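Local coordinates for beta-ketothiolase BktB (Ralstonia eutropha, PDB 4NZS), which catalyses the condensation of acetyl-CoA with propionyl-CoA or a second acetyl-CoA, supplying beta-ketoacyl-CoA for polyhydroxyalkanoate synthesis, at residues Arg127-Ala132 with Val147-Gly152; Thr18-Phe23 with Asn257-Ala262; Asp29-Glu34 with Glu66-Tyr71. All coordinates share one frame; numbering follows the deposited sequence.

Contact 1. Residues Arg127-Ala132 with Val147-Gly152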
loop_
_atom_site.group_PDB
_atom_site.type_symbol
_atom_site.label_atom_id
_atom_site.label_comp_id
_atom_site.label_asym_id
_atom_site.label_seq_id
_atom_site.Cartn_x
_atom_site.Cartn_y
_atom_site.Cartn_z
ATOM N N ARG A 127 -2.823 6.198 15.360
ATOM C CA ARG A 127 -3.310 6.200 14.000
ATOM C C ARG A 127 -2.356 6.915 13.024
ATOM O O ARG A 127 -2.760 7.300 11.905
ATOM C CB ARG A 127 -4.754 6.849 13.929
ATOM C CG ARG A 127 -5.772 6.218 14.852
ATOM C CD ARG A 127 -7.138 6.967 14.922
ATOM N NE ARG A 127 -7.971 6.794 13.728
ATOM C CZ ARG A 127 -8.655 5.699 13.438
ATOM N NH1 ARG A 127 -8.603 4.664 14.241
ATOM N NH2 ARG A 127 -9.373 5.618 12.325
ATOM N N ALA A 128 -1.076 7.048 13.361
ATOM C CA ALA A 128 -0.269 7.790 12.417
ATOM C C ALA A 128 -0.197 6.797 11.335
ATOM O O ALA A 128 -0.169 5.631 11.623
ATOM C CB ALA A 128 1.131 8.149 12.953
ATOM N N PRO A 129 -0.111 7.248 10.085
ATOM C CA PRO A 129 0.015 6.402 8.944
ATOM C C PRO A 129 1.402 6.054 8.451
ATOM O O PRO A 129 2.401 6.645 8.879
ATOM C CB PRO A 129 -0.554 7.302 7.857
ATOM C CG PRO A 129 -0.040 8.645 8.215
ATOM C CD PRO A 129 -0.271 8.658 9.693
ATOM N N TYR A 130 1.408 5.172 7.458
ATOM C CA TYR A 130 2.485 5.013 6.532
ATOM C C TYR A 130 2.157 5.650 5.173
ATOM O O TYR A 130 1.042 5.469 4.659
ATOM C CB TYR A 130 2.671 3.545 6.323
ATOM C CG TYR A 130 3.237 2.892 7.539
ATOM C CD1 TYR A 130 2.449 2.548 8.633
ATOM C CD2 TYR A 130 4.576 2.663 7.613
ATOM C CE1 TYR A 130 3.025 1.932 9.729
ATOM C CE2 TYR A 130 5.142 2.081 8.707
ATOM C CZ TYR A 130 4.401 1.729 9.753
ATOM O OH TYR A 130 5.080 1.178 10.795
ATOM N N LEU A 131 3.099 6.407 4.597
ATOM C CA LEU A 131 2.932 6.959 3.248
ATOM C C LEU A 131 3.548 5.988 2.315
ATOM O O LEU A 131 4.480 5.313 2.702
ATOM C CB LEU A 131 3.728 8.240 2.991
ATOM C CG LEU A 131 3.884 9.339 4.017
ATOM C CD1 LEU A 131 4.836 10.386 3.435
ATOM C CD2 LEU A 131 2.514 9.908 4.289
ATOM N N ALA A 132 3.048 5.946 1.086
ATOM C CA ALA A 132 3.653 5.176 0.002
ATOM C C ALA A 132 4.098 6.164 -1.012
ATOM O O ALA A 132 3.273 6.614 -1.796
ATOM C CB ALA A 132 2.659 4.240 -0.630
ATOM N N VAL A 147 6.672 4.415 4.349
ATOM C CA VAL A 147 7.343 5.242 5.353
ATOM C C VAL A 147 6.466 5.437 6.569
ATOM O O VAL A 147 5.304 5.820 6.422
ATOM C CB VAL A 147 7.644 6.614 4.758
ATOM C CG1 VAL A 147 8.169 7.577 5.814
ATOM C CG2 VAL A 147 8.621 6.470 3.596
ATOM N N ASP A 148 7.035 5.181 7.754
ATOM C CA ASP A 148 6.402 5.464 9.051
ATOM C C ASP A 148 6.412 6.953 9.382
ATOM O O ASP A 148 7.422 7.532 9.645
ATOM C CB ASP A 148 7.077 4.668 10.143
ATOM C CG ASP A 148 6.409 4.794 11.464
ATOM O OD1 ASP A 148 5.521 5.671 11.612
ATOM O OD2 ASP A 148 6.715 3.970 12.382
ATOM N N MET A 149 5.244 7.565 9.423
ATOM C CA MET A 149 5.142 9.024 9.452
ATOM C C MET A 149 5.352 9.553 10.844
ATOM O O MET A 149 5.767 10.705 11.070
ATOM C CB MET A 149 3.750 9.425 8.918
ATOM C CG MET A 149 3.706 10.822 8.336
ATOM S SD MET A 149 4.916 11.014 7.013
ATOM C CE MET A 149 4.834 12.720 6.529
ATOM N N MET A 150 5.038 8.694 11.795
ATOM C CA MET A 150 5.233 8.989 13.159
ATOM C C MET A 150 6.729 9.130 13.436
ATOM O O MET A 150 7.175 10.161 13.933
ATOM C CB MET A 150 4.663 7.861 13.980
ATOM C CG MET A 150 4.658 8.164 15.462
ATOM S SD MET A 150 4.311 6.709 16.459
ATOM C CE MET A 150 5.642 5.590 16.026
ATOM N N LEU A 151 7.516 8.123 13.096
ATOM C CA LEU A 151 8.986 8.312 13.167
ATOM C C LEU A 151 9.405 9.534 12.349
ATOM O O LEU A 151 10.338 10.245 12.685
ATOM C CB LEU A 151 9.685 7.129 12.584
ATOM C CG LEU A 151 9.414 5.842 13.290
ATOM C CD1 LEU A 151 10.602 4.959 13.014
ATOM C CD2 LEU A 151 9.277 6.058 14.796
ATOM N N GLY A 152 8.695 9.786 11.268
ATOM C CA GLY A 152 8.986 10.943 10.456
ATOM C C GLY A 152 9.064 12.142 11.318
ATOM O O GLY A 152 10.071 12.859 11.356
#

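Contact 2. Residues Thr18-Phe23 with Asn257-Ala262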
loop_
_atom_site.group_PDB
_atom_site.type_symbol
_atom_site.label_atom_id
_atom_site.label_comp_id
_atom_site.label_asym_id
_atom_site.label_seq_id
_atom_site.Cartn_x
_atom_site.Cartn_y
_atom_site.Cartn_z
ATOM N N THR A 18 -9.225 15.297 26.972
ATOM C CA THR A 18 -9.294 13.842 27.136
ATOM C C THR A 18 -8.203 13.473 28.091
ATOM O O THR A 18 -7.311 14.275 28.346
ATOM C CB THR A 18 -9.060 13.048 25.822
ATOM O OG1 THR A 18 -7.705 13.184 25.378
ATOM C CG2 THR A 18 -10.037 13.562 24.722
ATOM N N ALA A 19 -8.338 12.284 28.648
ATOM C CA ALA A 19 -7.232 11.559 29.268
ATOM C C ALA A 19 -6.291 11.116 28.172
ATOM O O ALA A 19 -6.698 11.083 27.016
ATOM C CB ALA A 19 -7.781 10.323 29.987
ATOM N N ILE A 20 -5.090 10.657 28.522
ATOM C CA ILE A 20 -4.079 10.339 27.530
ATOM C C ILE A 20 -3.989 8.852 27.320
ATOM O O ILE A 20 -3.860 8.108 28.305
ATOM C CB ILE A 20 -2.709 10.845 27.962
ATOM C CG1 ILE A 20 -2.781 12.355 28.161
ATOM C CG2 ILE A 20 -1.665 10.481 26.908
ATOM C CD1 ILE A 20 -1.680 12.965 29.029
ATOM N N GLY A 21 -4.008 8.436 26.041
ATOM C CA GLY A 21 -3.838 7.055 25.660
ATOM C C GLY A 21 -2.388 6.632 25.384
ATOM O O GLY A 21 -1.545 7.460 24.983
ATOM N N THR A 22 -2.102 5.324 25.566
ATOM C CA THR A 22 -0.817 4.775 25.139
ATOM C C THR A 22 -0.889 4.456 23.643
ATOM O O THR A 22 -1.976 4.242 23.060
ATOM C CB THR A 22 -0.352 3.512 25.929
ATOM O OG1 THR A 22 -1.208 2.388 25.665
ATOM C CG2 THR A 22 -0.350 3.740 27.399
ATOM N N PHE A 23 0.287 4.416 23.032
ATOM C CA PHE A 23 0.399 3.988 21.664
ATOM C C PHE A 23 -0.346 2.687 21.494
ATOM O O PHE A 23 0.025 1.672 22.090
ATOM C CB PHE A 23 1.849 3.742 21.289
ATOM C CG PHE A 23 2.088 3.656 19.816
ATOM C CD1 PHE A 23 1.616 4.663 18.951
ATOM C CD2 PHE A 23 2.788 2.596 19.290
ATOM C CE1 PHE A 23 1.870 4.602 17.600
ATOM C CE2 PHE A 23 3.028 2.529 17.958
ATOM C CZ PHE A 23 2.585 3.549 17.106
ATOM N N ASN A 257 1.704 8.855 22.304
ATOM C CA ASN A 257 0.423 8.883 22.950
ATOM C C ASN A 257 -0.651 9.591 22.180
ATOM O O ASN A 257 -0.359 10.387 21.309
ATOM C CB ASN A 257 0.621 9.524 24.310
ATOM C CG ASN A 257 1.395 8.626 25.258
ATOM O OD1 ASN A 257 0.818 7.744 25.934
ATOM N ND2 ASN A 257 2.718 8.838 25.325
ATOM N N ASP A 258 -1.899 9.325 22.555
ATOM C CA ASP A 258 -3.064 9.862 21.866
ATOM C C ASP A 258 -3.824 10.891 22.763
ATOM O O ASP A 258 -4.069 10.583 23.933
ATOM C CB ASP A 258 -3.998 8.699 21.515
ATOM C CG ASP A 258 -3.341 7.589 20.664
ATOM O OD1 ASP A 258 -2.674 7.866 19.646
ATOM O OD2 ASP A 258 -3.597 6.395 20.957
ATOM N N ALA A 259 -4.198 12.099 22.264
ATOM C CA ALA A 259 -5.073 12.995 23.065
ATOM C C ALA A 259 -5.572 14.255 22.423
ATOM O O ALA A 259 -5.158 14.637 21.329
ATOM C CB ALA A 259 -4.405 13.363 24.347
ATOM N N ALA A 260 -6.514 14.896 23.114
ATOM C CA ALA A 260 -6.921 16.263 22.765
ATOM C C ALA A 260 -7.009 17.204 23.975
ATOM O O ALA A 260 -6.912 16.797 25.140
ATOM C CB ALA A 260 -8.258 16.240 22.019
ATOM N N ALA A 261 -7.199 18.482 23.703
ATOM C CA ALA A 261 -7.346 19.462 24.772
ATOM C C ALA A 261 -7.861 20.760 24.241
ATOM O O ALA A 261 -7.376 21.179 23.187
ATOM C CB ALA A 261 -6.017 19.736 25.411
ATOM N N ALA A 262 -8.770 21.423 24.980
ATOM C CA ALA A 262 -9.212 22.780 24.591
ATOM C C ALA A 262 -9.342 23.768 25.746
ATOM O O ALA A 262 -9.613 23.408 26.895
ATOM C CB ALA A 262 -10.522 22.724 23.821
#

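Contact 3. Residues Asp29-Glu34 with Glu66-Tyr71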
loop_
_atom_site.group_PDB
_atom_site.type_symbol
_atom_site.label_atom_id
_atom_site.label_comp_id
_atom_site.label_asym_id
_atom_site.label_seq_id
_atom_site.Cartn_x
_atom_site.Cartn_y
_atom_site.Cartn_z
ATOM N N ASP A 29 -8.728 3.637 18.314
ATOM C CA ASP A 29 -9.797 3.683 17.345
ATOM C C ASP A 29 -10.466 5.050 17.275
ATOM O O ASP A 29 -11.512 5.191 16.649
ATOM C CB ASP A 29 -10.850 2.647 17.728
ATOM C CG ASP A 29 -10.317 1.243 17.688
ATOM O OD1 ASP A 29 -9.104 1.077 17.529
ATOM O OD2 ASP A 29 -11.113 0.293 17.816
ATOM N N VAL A 30 -9.900 6.026 17.958
ATOM C CA VAL A 30 -10.495 7.355 18.028
ATOM C C VAL A 30 -9.666 8.375 17.273
ATOM O O VAL A 30 -8.445 8.597 17.596
ATOM C CB VAL A 30 -10.660 7.854 19.472
ATOM C CG1 VAL A 30 -11.812 8.850 19.511
ATOM C CG2 VAL A 30 -10.918 6.716 20.447
ATOM N N ALA A 31 -10.294 8.975 16.267
ATOM C CA ALA A 31 -9.553 9.798 15.341
ATOM C C ALA A 31 -9.355 11.194 15.881
ATOM O O ALA A 31 -10.157 11.690 16.630
ATOM C CB ALA A 31 -10.213 9.822 13.970
ATOM N N PRO A 32 -8.280 11.857 15.485
ATOM C CA PRO A 32 -8.092 13.178 16.051
ATOM C C PRO A 32 -9.318 14.060 15.890
ATOM O O PRO A 32 -9.688 14.732 16.814
ATOM C CB PRO A 32 -6.908 13.725 15.231
ATOM C CG PRO A 32 -6.084 12.516 14.903
ATOM C CD PRO A 32 -7.132 11.448 14.643
ATOM N N ALA A 33 -9.945 14.069 14.736
ATOM C CA ALA A 33 -11.237 14.843 14.579
ATOM C C ALA A 33 -12.193 14.585 15.743
ATOM O O ALA A 33 -12.659 15.565 16.377
ATOM C CB ALA A 33 -11.921 14.534 13.274
ATOM N N GLU A 34 -12.366 13.314 16.132
ATOM C CA GLU A 34 -13.283 13.012 17.249
ATOM C C GLU A 34 -12.807 13.416 18.632
ATOM O O GLU A 34 -13.550 14.056 19.366
ATOM C CB GLU A 34 -13.740 11.555 17.225
ATOM C CG GLU A 34 -14.843 11.296 16.187
ATOM C CD GLU A 34 -14.663 12.058 14.892
ATOM O OE1 GLU A 34 -14.848 13.305 14.883
ATOM O OE2 GLU A 34 -14.309 11.438 13.866
ATOM N N GLU A 66 -5.465 11.346 8.294
ATOM C CA GLU A 66 -6.426 11.167 7.247
ATOM C C GLU A 66 -6.750 12.505 6.718
ATOM O O GLU A 66 -6.242 13.465 7.226
ATOM C CB GLU A 66 -7.664 10.470 7.798
ATOM C CG GLU A 66 -8.279 11.156 9.001
ATOM C CD GLU A 66 -9.765 10.839 9.154
ATOM O OE1 GLU A 66 -10.436 10.500 8.171
ATOM O OE2 GLU A 66 -10.266 10.894 10.254
ATOM N N PRO A 67 -7.525 12.572 5.639
ATOM C CA PRO A 67 -7.816 13.869 5.058
ATOM C C PRO A 67 -8.426 14.896 5.967
ATOM O O PRO A 67 -8.097 16.090 5.835
ATOM C CB PRO A 67 -8.732 13.515 3.900
ATOM C CG PRO A 67 -8.136 12.240 3.385
ATOM C CD PRO A 67 -7.589 11.524 4.612
ATOM N N ARG A 68 -9.240 14.471 6.929
ATOM C CA ARG A 68 -9.893 15.468 7.796
ATOM C C ARG A 68 -8.880 16.304 8.491
ATOM O O ARG A 68 -9.066 17.489 8.662
ATOM C CB ARG A 68 -10.769 14.819 8.826
ATOM C CG ARG A 68 -11.977 14.186 8.170
ATOM C CD ARG A 68 -12.356 12.897 8.890
ATOM N NE ARG A 68 -13.369 13.190 9.850
ATOM C CZ ARG A 68 -13.638 12.486 10.929
ATOM N NH1 ARG A 68 -12.952 11.403 11.235
ATOM N NH2 ARG A 68 -14.616 12.927 11.721
ATOM N N ASP A 69 -7.782 15.671 8.876
ATOM C CA ASP A 69 -6.726 16.347 9.604
ATOM C C ASP A 69 -6.146 17.532 8.818
ATOM O O ASP A 69 -5.711 18.483 9.420
ATOM C CB ASP A 69 -5.691 15.310 10.027
ATOM C CG ASP A 69 -6.294 14.220 10.982
ATOM O OD1 ASP A 69 -7.457 14.333 11.405
ATOM O OD2 ASP A 69 -5.607 13.246 11.301
ATOM N N MET A 70 -6.201 17.505 7.479
ATOM C CA MET A 70 -5.936 18.714 6.679
ATOM C C MET A 70 -6.885 19.848 7.026
ATOM O O MET A 70 -6.470 21.019 6.999
ATOM C CB MET A 70 -6.062 18.457 5.192
ATOM C CG MET A 70 -4.883 17.726 4.624
ATOM S SD MET A 70 -5.256 16.891 3.096
ATOM C CE MET A 70 -3.565 16.741 2.573
ATOM N N TYR A 71 -8.149 19.471 7.297
ATOM C CA TYR A 71 -9.204 20.372 7.745
ATOM C C TYR A 71 -9.496 20.379 9.230
ATOM O O TYR A 71 -10.494 20.955 9.644
ATOM C CB TYR A 71 -10.524 20.003 7.058
ATOM C CG TYR A 71 -10.558 20.122 5.547
ATOM C CD1 TYR A 71 -10.156 19.066 4.744
ATOM C CD2 TYR A 71 -10.989 21.287 4.924
ATOM C CE1 TYR A 71 -10.159 19.159 3.360
ATOM C CE2 TYR A 71 -11.029 21.387 3.540
ATOM C CZ TYR A 71 -10.601 20.317 2.764
ATOM O OH TYR A 71 -10.641 20.391 1.395
#

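Contact 1. Residues Arg127-Ala132 with Val147-Gly152
Leu131 and Val147 form a hydrogen-bonded pair in the antiparallel beta hairpin of strands 130-132 and 144-148: Leu131 N meets Val147 O at 2.9 Å, and Val147 N meets Leu131 O at 2.9 Å. Tyr130 and Asp148 follow as a non-hydrogen-bonded pair. A third backbone bond, Met149 N to Pro129 O at 3.0 Å, ties the start of helix 149-153 to the loop before strand 130-132.

Flexible methionines and a small alanine suit the apolar contacts. Met149, bent at chi2 (57°), lays its SD 3.6 Å from Leu131 CG, while the compact Ala128 lets its CB come within 3.7 Å of Met150 CB.

Asp148 caps the helix, its OD1 accepting weak bonds from Met150 N and Leu151 N; the same OD1 makes a salt bridge to Arg136 of the second subunit, and OD2 accepts from Gly142 N of the third, whose Gly142 O bonds to Tyr130 OH. Strand 130-132 also pairs antiparallel with a strand of the second subunit; touching two further subunits, the hairpin is consistent with the tetramerisation loop of thiolases. The Tyr130 ring crosses the Asp148 side chain, with ring and carboxylate planes 37° apart and Tyr130 CE2 3.5 Å from Asp148 CB.

Contact 2. Residues Thr18-Phe23 with Asn257-Ala262
Thr18 turns its hydroxyl straight at the neighbouring strand: with chi1 at 68°, OG1 sits between its own backbone N and carbonyl carbon and receives Ala260 N at 3.1 Å, the N-H pointing almost directly at it (170°). The same OG1 donates to Ala19 O at 2.8 Å, so a side chain able both to accept and to donate stands in where the backbone pairing is imperfect. The return bond from Thr18 N to Ala260 O is weak, and one extra residue lies on the Thr18 side between here and the regular pairing further on.

There, Gly21 and Asp258 are a hydrogen-bonded antiparallel pair, Gly21 N to Asp258 O at 3.0 Å and Asp258 N to Gly21 O at 3.1 Å. Glycine leaves room beside Asp258 CB, and the carboxylate is held by Ser126, with a weaker bond from Ser124. Ile20, which lies between these two pairs, sends CG2, anti to the backbone N, obliquely past the Gly21 pair to Asn257 CB, 3.6 Å away. Ile20 CG1 lies more loosely against Ala259 CB, 4.3 Å away. The Asn257 side chain is about 5 Å from that of His355, a predicted active-site base, so this end of the pairing borders the probable catalytic centre.

The run of alanines is consistent with a thiolase-fold sheet packed by helices on its faces, where small side chains would allow close approach. Strand 257-267 lies between strands 116-124 and 10-22 in this mixed sheet. Thr18 and Ala260 lie against helix 32-47, whereas Ile20, Ala259 and Ala261 meet helix 357-375, and strand 10-22 continues the sheet to strand 280-289.

Contact 3. Residues Asp29-Glu34 with Glu66-Tyr71
The guanidinium of Arg68 carries Ala33 CB over the centre of one face, with Ala33 CB 3.5 Å from Arg68 NH2, and takes Glu34 OE2 at its edge, in its plane. This is a salt-bridge network of Glu34, Glu66 and Arg68 that joins the first turn of helix 32-47 to the short, weakly bonded helix 67-70. Both terminal nitrogens grip the same oxygen end-on: Arg68 NH2 reaches Glu34 OE2 at 2.6 Å and Arg68 NH1 reaches Glu34 OE2 at 3.0 Å, both on the syn side of that oxygen, the side of OE1. The two flat groups are nevertheless twisted, their planes 34° apart. Glu34 gets there by folding back at chi2 (38°), which brings its carboxylate round to the arginine.

Glu66 supplies the second anion. Its OE2 accepts from Arg68 NH1 at 2.9 Å, tilted about 20° from the guanidinium plane, so the group is held from two directions and its rotation is restrained. Arginine suits this place because its several N-H groups can serve two carboxylates at once; the positive charge between them probably offsets the repulsion of Glu34 OE2 and Glu66 OE2, which are 5.4 Å apart. Ala31, the N-cap residue of helix 32-47, and Ala33 are small enough for the charged groups to lie close to the helix start.

Asp69, whose OD2 is bonded to Thr65 N, has its side chain at about a right angle to that of Pro32. Proline fits here, in the first turn of a helix, where no backbone N-H is needed. Across the subunit boundary, Arg68 also packs on Pro157 of the second subunit. Beside Asp69, the ring atom Pro32 CG rests 3.7 Å from Asp69 OD2.

Overall arrangement
Contact 2 is the core contact, its centre about 9 Å from the centre of the chain, where two strands of the main sheet meet through backbone bonds and small side chains. Contacts 1 and 3 lie farther out, centres at about 20 and 17 Å; all three reach the second subunit, contact 2 only through Phe23. Contact 1 is likewise beta-paired and buried, but is also packed against two other subunits; contact 3, partly buried, joins helix starts through charged side chains. Phe23 CE1 of contact 2 meets Met150 SD of contact 1 at 3.4 Å, and Arg127 packs on Asp29-Ala31 of contact 3. Contacts 2 and 3 do not touch, although strand 10-22 leads on to helix 32-47.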